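Long-range contacts in adenine phosphoribosyltransferase (Leishmania donovani, PDB 1QB7), which probably catalyses the magnesium-dependent transfer of a phosphoribosyl group from 5-phospho-alpha-D-ribose 1-diphosphate to adenine, giving AMP and diphosphate in purine salvage: residues D104-L109 against V127-Y132; I111-Y116 against G157-E162. All coordinates share one frame; numbering follows the deposited sequence.

Interaction 1: residues D104-L109 against V127-Y132; sequences DKNAGL and VMTIRY
Thr129 OG1 is gripped by two partners: Asn106 ND2 gives it a hydrogen bond of 3.2 Å, and Arg101 O holds it as well. A chi1 of 71° turns the hydroxyl toward residues 104-109. The side chains of Asn106 and Thr129 lie alongside each other, pointing opposite ways, and OG1 sits slightly out of the Asn106 amide plane. Further along, Tyr132 N bonds to Leu109 O at 2.6 Å, and the N-H points nearly straight at the oxygen (164°). The same carbonyl touches the Arg131 chain, whose CG lies 3.3 Å from Leu109 O and 3.4 Å from Ala107 O. CG stands anti to the backbone N of Arg131 (chi1 -169°), which sets it beside both carbonyl oxygens before the chain bends at chi3. At the guanidinium edge, Arg131 NH1 donates in plane to a water that in turn donates to Ala107 O, while NH2 forms a salt bridge with Glu49 of the second subunit. Leu109 and Tyr132 meet mainly through their CB atoms, 4.1 Å apart. The arrangement closes the base of a two-stranded antiparallel hairpin, strands 110-112 and 129-131, consistent with the flexible loop of type I phosphoribosyltransferases.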
ATOM      1  N   ASP A 104       2.115  13.115   8.906  1.00 18.70           N
ATOM      2  CA  ASP A 104       1.046  13.769   8.155  1.00 21.38           C
ATOM      3  C   ASP A 104       0.159  12.842   7.319  1.00 20.38           C
ATOM      4  O   ASP A 104      -0.682  13.311   6.543  1.00 20.08           O
ATOM      5  CB  ASP A 104       1.601  14.920   7.302  1.00 25.21           C
ATOM      6  CG  ASP A 104       2.541  14.452   6.195  1.00 28.85           C
ATOM      7  OD1 ASP A 104       2.762  13.233   6.029  1.00 27.27           O
ATOM      8  OD2 ASP A 104       3.058  15.330   5.470  1.00 33.64           O
ATOM      9  N   LYS A 105       0.349  11.534   7.487  1.00 19.12           N
ATOM     10  CA  LYS A 105      -0.442  10.527   6.781  1.00 18.89           C
ATOM     11  C   LYS A 105      -1.139   9.575   7.753  1.00 17.99           C
ATOM     12  O   LYS A 105      -2.063   8.863   7.363  1.00 19.62           O
ATOM     13  CB  LYS A 105       0.438   9.706   5.827  1.00 18.57           C
ATOM     14  CG  LYS A 105       0.984  10.469   4.641  1.00 18.76           C
ATOM     15  CD  LYS A 105      -0.134  11.015   3.778  1.00 25.01           C
ATOM     16  CE  LYS A 105       0.411  11.933   2.695  1.00 28.21           C
ATOM     17  NZ  LYS A 105       1.395  11.221   1.832  1.00 32.68           N
ATOM     18  N   ASN A 106      -0.702   9.575   9.014  1.00 17.63           N
ATOM     19  CA  ASN A 106      -1.254   8.693  10.048  1.00 18.64           C
ATOM     20  C   ASN A 106      -2.264   9.349  11.003  1.00 19.60           C
ATOM     21  O   ASN A 106      -2.125  10.523  11.356  1.00 20.20           O
ATOM     22  CB  ASN A 106      -0.110   8.065  10.862  1.00 19.34           C
ATOM     23  CG  ASN A 106       0.143   6.610  10.504  1.00 21.10           C
ATOM     24  OD1 ASN A 106      -0.608   6.010   9.736  1.00 21.71           O
ATOM     25  ND2 ASN A 106       1.200   6.032  11.071  1.00 18.69           N
ATOM     26  N   ALA A 107      -3.242   8.558  11.458  1.00 19.13           N
ATOM     27  CA  ALA A 107      -4.285   9.023  12.378  1.00 17.78           C
ATOM     28  C   ALA A 107      -4.089   8.540  13.827  1.00 17.49           C
ATOM     29  O   ALA A 107      -3.449   7.512  14.073  1.00 17.71           O
ATOM     30  CB  ALA A 107      -5.663   8.595  11.862  1.00 17.89           C
ATOM     31  N   GLY A 108      -4.663   9.290  14.770  1.00 16.12           N
ATOM     32  CA  GLY A 108      -4.570   8.971  16.188  1.00 17.03           C
ATOM     33  C   GLY A 108      -3.336   9.547  16.870  1.00 19.35           C
ATOM     34  O   GLY A 108      -2.633  10.385  16.294  1.00 19.79           O
ATOM     35  N   LEU A 109      -3.118   9.172  18.128  1.00 18.49           N
ATOM     36  CA  LEU A 109      -1.926   9.615  18.839  1.00 18.40           C
ATOM     37  C   LEU A 109      -0.817   8.782  18.223  1.00 18.30           C
ATOM     38  O   LEU A 109      -0.940   7.564  18.123  1.00 18.00           O
ATOM     39  CB  LEU A 109      -2.016   9.301  20.329  1.00 20.11           C
ATOM     40  CG  LEU A 109      -3.055  10.059  21.134  1.00 21.10           C
ATOM     41  CD1 LEU A 109      -2.901   9.678  22.595  1.00 22.61           C
ATOM     42  CD2 LEU A 109      -2.863  11.549  20.936  1.00 21.89           C
ATOM     43  N   VAL A 127      11.319  10.823   9.294  1.00 21.47           N
ATOM     44  CA  VAL A 127      10.752  10.566  10.603  1.00 19.62           C
ATOM     45  C   VAL A 127       9.469   9.793  10.288  1.00 20.12           C
ATOM     46  O   VAL A 127       8.603  10.293   9.569  1.00 20.04           O
ATOM     47  CB  VAL A 127      10.412  11.878  11.340  1.00 17.16           C
ATOM     48  CG1 VAL A 127       9.706  11.582  12.661  1.00 15.54           C
ATOM     49  CG2 VAL A 127      11.682  12.679  11.579  1.00 18.43           C
ATOM     50  N   MET A 128       9.388   8.551  10.761  1.00 19.60           N
ATOM     51  CA  MET A 128       8.220   7.707  10.523  1.00 17.10           C
ATOM     52  C   MET A 128       7.446   7.466  11.814  1.00 16.42           C
ATOM     53  O   MET A 128       7.990   7.614  12.907  1.00 16.36           O
ATOM     54  CB  MET A 128       8.651   6.388   9.884  1.00 18.76           C
ATOM     55  CG  MET A 128       9.324   6.554   8.520  1.00 18.78           C
ATOM     56  SD  MET A 128       8.211   7.195   7.247  1.00 21.66           S
ATOM     57  CE  MET A 128       7.310   5.719   6.841  1.00 19.02           C
ATOM     58  N   THR A 129       6.170   7.099  11.684  1.00 15.67           N
ATOM     59  CA  THR A 129       5.315   6.874  12.849  1.00 15.08           C
ATOM     60  C   THR A 129       4.393   5.660  12.752  1.00 14.43           C
ATOM     61  O   THR A 129       4.233   5.045  11.698  1.00 14.64           O
ATOM     62  CB  THR A 129       4.360   8.085  13.093  1.00 15.71           C
ATOM     63  OG1 THR A 129       3.356   8.120  12.067  1.00 14.61           O
ATOM     64  CG2 THR A 129       5.115   9.404  13.090  1.00 15.06           C
ATOM     65  N   ILE A 130       3.805   5.333  13.897  1.00 15.54           N
ATOM     66  CA  ILE A 130       2.802   4.281  14.035  1.00 15.32           C
ATOM     67  C   ILE A 130       1.886   4.857  15.111  1.00 15.53           C
ATOM     68  O   ILE A 130       2.313   5.699  15.910  1.00 15.74           O
ATOM     69  CB  ILE A 130       3.347   2.899  14.540  1.00 14.42           C
ATOM     70  CG1 ILE A 130       4.000   3.033  15.915  1.00 17.23           C
ATOM     71  CG2 ILE A 130       4.253   2.247  13.497  1.00 14.02           C
ATOM     72  CD1 ILE A 130       4.331   1.707  16.549  1.00 15.61           C
ATOM     73  N   ARG A 131       0.622   4.454  15.107  1.00 13.99           N
ATOM     74  CA  ARG A 131      -0.303   4.948  16.110  1.00 14.09           C
ATOM     75  C   ARG A 131       0.070   4.337  17.457  1.00 15.69           C
ATOM     76  O   ARG A 131       0.397   3.155  17.550  1.00 16.90           O
ATOM     77  CB  ARG A 131      -1.746   4.582  15.750  1.00 13.27           C
ATOM     78  CG  ARG A 131      -2.796   5.284  16.617  1.00 14.39           C
ATOM     79  CD  ARG A 131      -4.202   4.729  16.408  1.00 12.45           C
ATOM     80  NE  ARG A 131      -4.317   3.356  16.890  1.00 13.16           N
ATOM     81  CZ  ARG A 131      -4.207   2.271  16.126  1.00 14.94           C
ATOM     82  NH1 ARG A 131      -3.997   2.378  14.816  1.00 13.90           N
ATOM     83  NH2 ARG A 131      -4.316   1.067  16.675  1.00 14.86           N
ATOM     84  N   TYR A 132       0.075   5.171  18.485  1.00 17.85           N
ATOM     85  CA  TYR A 132       0.394   4.742  19.837  1.00 18.50           C
ATOM     86  C   TYR A 132      -0.574   3.633  20.241  1.00 18.67           C
ATOM     87  O   TYR A 132      -1.783   3.817  20.178  1.00 19.26           O
ATOM     88  CB  TYR A 132       0.233   5.936  20.783  1.00 19.38           C
ATOM     89  CG  TYR A 132       0.583   5.656  22.221  1.00 22.17           C
ATOM     90  CD1 TYR A 132      -0.372   5.161  23.108  1.00 22.36           C
ATOM     91  CD2 TYR A 132       1.865   5.907  22.702  1.00 23.61           C
ATOM     92  CE1 TYR A 132      -0.057   4.926  24.442  1.00 26.49           C
ATOM     93  CE2 TYR A 132       2.191   5.678  24.031  1.00 27.02           C
ATOM     94  CZ  TYR A 132       1.229   5.189  24.898  1.00 27.43           C
ATOM     95  OH  TYR A 132       1.547   4.985  26.225  1.00 30.45           O
TER
HETATM   96  O   HOH W   1      -3.871   4.721  13.170  1.00 22.06           O

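Interaction 2: residues I111-Y116 against G157-E162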
ATOM      1  N   ILE A 111       3.521   7.768  17.574  1.00 17.04           N
ATOM      2  CA  ILE A 111       4.856   7.639  18.146  1.00 18.37           C
ATOM      3  C   ILE A 111       5.755   7.874  16.936  1.00 17.80           C
ATOM      4  O   ILE A 111       5.565   7.228  15.909  1.00 17.47           O
ATOM      5  CB  ILE A 111       5.149   6.205  18.671  1.00 19.68           C
ATOM      6  CG1 ILE A 111       4.093   5.772  19.691  1.00 19.14           C
ATOM      7  CG2 ILE A 111       6.558   6.150  19.289  1.00 17.18           C
ATOM      8  CD1 ILE A 111       4.273   4.353  20.195  1.00 18.33           C
ATOM      9  N   ARG A 112       6.697   8.813  17.028  1.00 17.02           N
ATOM     10  CA  ARG A 112       7.597   9.083  15.904  1.00 16.97           C
ATOM     11  C   ARG A 112       8.997   8.523  16.132  1.00 17.20           C
ATOM     12  O   ARG A 112       9.471   8.459  17.268  1.00 16.28           O
ATOM     13  CB  ARG A 112       7.678  10.583  15.601  1.00 17.16           C
ATOM     14  CG  ARG A 112       8.399  11.407  16.655  1.00 19.10           C
ATOM     15  CD  ARG A 112       8.670  12.818  16.153  1.00 20.45           C
ATOM     16  NE  ARG A 112       9.408  13.619  17.128  1.00 23.70           N
ATOM     17  CZ  ARG A 112       8.837  14.432  18.008  1.00 24.85           C
ATOM     18  NH1 ARG A 112       7.516  14.564  18.033  1.00 29.61           N
ATOM     19  NH2 ARG A 112       9.586  15.118  18.860  1.00 25.24           N
ATOM     20  N   SER A 113       9.650   8.118  15.044  1.00 16.56           N
ATOM     21  CA  SER A 113      11.000   7.567  15.111  1.00 15.37           C
ATOM     22  C   SER A 113      12.045   8.674  15.267  1.00 16.87           C
ATOM     23  O   SER A 113      11.748   9.854  15.096  1.00 16.95           O
ATOM     24  CB  SER A 113      11.302   6.720  13.870  1.00 14.73           C
ATOM     25  OG  SER A 113      11.321   7.511  12.695  1.00 15.59           O
ATOM     26  N   GLU A 114      13.275   8.279  15.579  1.00 18.11           N
ATOM     27  CA  GLU A 114      14.363   9.225  15.783  1.00 17.48           C
ATOM     28  C   GLU A 114      15.526   8.840  14.888  1.00 17.84           C
ATOM     29  O   GLU A 114      16.488   8.216  15.338  1.00 18.16           O
ATOM     30  CB  GLU A 114      14.788   9.200  17.250  1.00 19.12           C
ATOM     31  CG  GLU A 114      13.656   9.562  18.199  1.00 22.92           C
ATOM     32  CD  GLU A 114      14.029   9.455  19.665  1.00 27.02           C
ATOM     33  OE1 GLU A 114      15.154   9.004  19.978  1.00 32.76           O
ATOM     34  OE2 GLU A 114      13.184   9.821  20.510  1.00 25.88           O
ATOM     35  N   PRO A 115      15.450   9.207  13.596  1.00 18.25           N
ATOM     36  CA  PRO A 115      16.520   8.876  12.651  1.00 16.38           C
ATOM     37  C   PRO A 115      17.855   9.541  12.982  1.00 19.72           C
ATOM     38  O   PRO A 115      17.898  10.587  13.634  1.00 17.30           O
ATOM     39  CB  PRO A 115      15.952   9.361  11.316  1.00 15.81           C
ATOM     40  CG  PRO A 115      15.049  10.489  11.704  1.00 16.56           C
ATOM     41  CD  PRO A 115      14.370   9.967  12.934  1.00 14.69           C
ATOM     42  N   TYR A 116      18.945   8.903  12.563  1.00 21.40           N
ATOM     43  CA  TYR A 116      20.285   9.445  12.785  1.00 24.05           C
ATOM     44  C   TYR A 116      20.491  10.632  11.849  1.00 27.26           C
ATOM     45  O   TYR A 116      19.762  10.783  10.865  1.00 27.92           O
ATOM     46  CB  TYR A 116      21.353   8.393  12.474  1.00 25.81           C
ATOM     47  CG  TYR A 116      21.378   7.195  13.394  1.00 30.18           C
ATOM     48  CD1 TYR A 116      20.824   7.245  14.677  1.00 31.96           C
ATOM     49  CD2 TYR A 116      21.990   6.011  12.988  1.00 34.17           C
ATOM     50  CE1 TYR A 116      20.884   6.142  15.532  1.00 33.95           C
ATOM     51  CE2 TYR A 116      22.055   4.910  13.829  1.00 36.25           C
ATOM     52  CZ  TYR A 116      21.504   4.979  15.098  1.00 36.38           C
ATOM     53  OH  TYR A 116      21.588   3.878  15.917  1.00 39.80           O
ATOM     54  N   GLY A 157      11.555   1.421  11.921  1.00 14.02           N
ATOM     55  CA  GLY A 157      10.687   0.326  12.314  1.00 14.91           C
ATOM     56  C   GLY A 157      11.148  -0.296  13.614  1.00 14.57           C
ATOM     57  O   GLY A 157      10.341  -0.528  14.506  1.00 16.11           O
ATOM     58  N   LEU A 158      12.451  -0.542  13.729  1.00 16.08           N
ATOM     59  CA  LEU A 158      13.029  -1.133  14.935  1.00 15.89           C
ATOM     60  C   LEU A 158      12.797  -0.230  16.145  1.00 15.41           C
ATOM     61  O   LEU A 158      12.397  -0.696  17.204  1.00 15.92           O
ATOM     62  CB  LEU A 158      14.532  -1.375  14.744  1.00 17.44           C
ATOM     63  CG  LEU A 158      14.938  -2.211  13.524  1.00 20.57           C
ATOM     64  CD1 LEU A 158      16.455  -2.289  13.410  1.00 19.49           C
ATOM     65  CD2 LEU A 158      14.335  -3.595  13.614  1.00 19.13           C
ATOM     66  N   GLN A 159      13.020   1.068  15.976  1.00 15.61           N
ATOM     67  CA  GLN A 159      12.829   2.022  17.062  1.00 15.87           C
ATOM     68  C   GLN A 159      11.384   2.044  17.545  1.00 15.84           C
ATOM     69  O   GLN A 159      11.123   2.028  18.746  1.00 16.05           O
ATOM     70  CB  GLN A 159      13.240   3.427  16.614  1.00 16.59           C
ATOM     71  CG  GLN A 159      14.724   3.578  16.323  1.00 17.43           C
ATOM     72  CD  GLN A 159      15.078   4.943  15.765  1.00 19.96           C
ATOM     73  OE1 GLN A 159      14.241   5.625  15.168  1.00 17.40           O
ATOM     74  NE2 GLN A 159      16.335   5.341  15.936  1.00 21.02           N
ATOM     75  N   LEU A 160      10.450   2.083  16.598  1.00 16.93           N
ATOM     76  CA  LEU A 160       9.029   2.128  16.915  1.00 16.25           C
ATOM     77  C   LEU A 160       8.554   0.876  17.646  1.00 16.76           C
ATOM     78  O   LEU A 160       7.772   0.968  18.592  1.00 18.39           O
ATOM     79  CB  LEU A 160       8.210   2.382  15.644  1.00 16.53           C
ATOM     80  CG  LEU A 160       8.401   3.770  15.015  1.00 17.59           C
ATOM     81  CD1 LEU A 160       7.801   3.808  13.621  1.00 15.16           C
ATOM     82  CD2 LEU A 160       7.799   4.855  15.911  1.00 16.23           C
ATOM     83  N   VAL A 161       9.044  -0.288  17.227  1.00 16.61           N
ATOM     84  CA  VAL A 161       8.676  -1.548  17.871  1.00 17.03           C
ATOM     85  C   VAL A 161       9.268  -1.615  19.287  1.00 17.66           C
ATOM     86  O   VAL A 161       8.579  -1.986  20.232  1.00 18.05           O
ATOM     87  CB  VAL A 161       9.118  -2.775  17.027  1.00 16.04           C
ATOM     88  CG1 VAL A 161       8.828  -4.066  17.779  1.00 17.51           C
ATOM     89  CG2 VAL A 161       8.391  -2.788  15.690  1.00 13.43           C
ATOM     90  N   GLU A 162      10.532  -1.218  19.440  1.00 18.84           N
ATOM     91  CA  GLU A 162      11.175  -1.223  20.756  1.00 22.45           C
ATOM     92  C   GLU A 162      10.454  -0.272  21.711  1.00 20.32           C
ATOM     93  O   GLU A 162      10.170  -0.632  22.848  1.00 21.37           O
ATOM     94  CB  GLU A 162      12.662  -0.828  20.667  1.00 25.09           C
ATOM     95  CG  GLU A 162      13.321  -0.459  21.988  0.50 25.31           C
ATOM     96  CD  GLU A 162      14.763  -0.025  21.820  0.50 27.66           C
ATOM     97  OE1 GLU A 162      15.079   0.674  20.831  0.50 26.30           O
ATOM     98  OE2 GLU A 162      15.584  -0.386  22.689  0.50 27.68           O
TER
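The first arm of the antiparallel hairpin formed by strands 110-112 and 129-131, with the residues after it, lies against helix 152-163, whose start carries the magnesium-binding Thr153 of the nucleotide site. Its main link is a two-pronged amide-to-backbone pairing: Gln159 OE1 accepts from Glu114 N at 2.9 Å, and Gln159 NE2 donates to Glu114 O at 2.9 Å. Glu114 O lies close to the plane of the Gln159 amide, although both donors approach their acceptor carbonyls from above the carbonyl plane. An extended chain beyond CG (chi2 175°) carries the carboxamide out from the helix to the loop. OE1 also rests on Ser113 CB, 3.4 Å away. One helical residue later, Leu160 uses a single methyl: CD2 lies 3.3 Å from Ile111 O and 3.8 Å from Ile111 CG2. Ser113 OG is bonded to Ser156 of the same helix and to Met128 N of the returning arm, while Glu114 OE2 bonds to Gly228 N of the second subunit. Because OE1 faces an N-H and NE2 faces a carbonyl, the pairing should hold the Gln159 amide in one of its two flips, and it satisfies both backbone polar groups of Glu114 where the strand has ended.

Overall arrangement
From the N terminus the four segments come in the order 104-109, 111-116, 127-132 and 157-162, so the two contacts cross rather than nest. Interaction 1 closes a loop of 17 residues and interaction 2 one of 40; both loops contain the unmodelled residues 120-122. Strands 110-112 and 129-131 join them directly, with Met128 O against Ser113 N and Ile130 O against Ile111 N, both probable hydrogen bonds. Interaction 1 secures the loop that follows strand 97-100 to the returning strand, whereas interaction 2 ties the outgoing strand to the helix beyond strand 140-145. Both also reach the second subunit, so the hairpin links the core to the dimer interface.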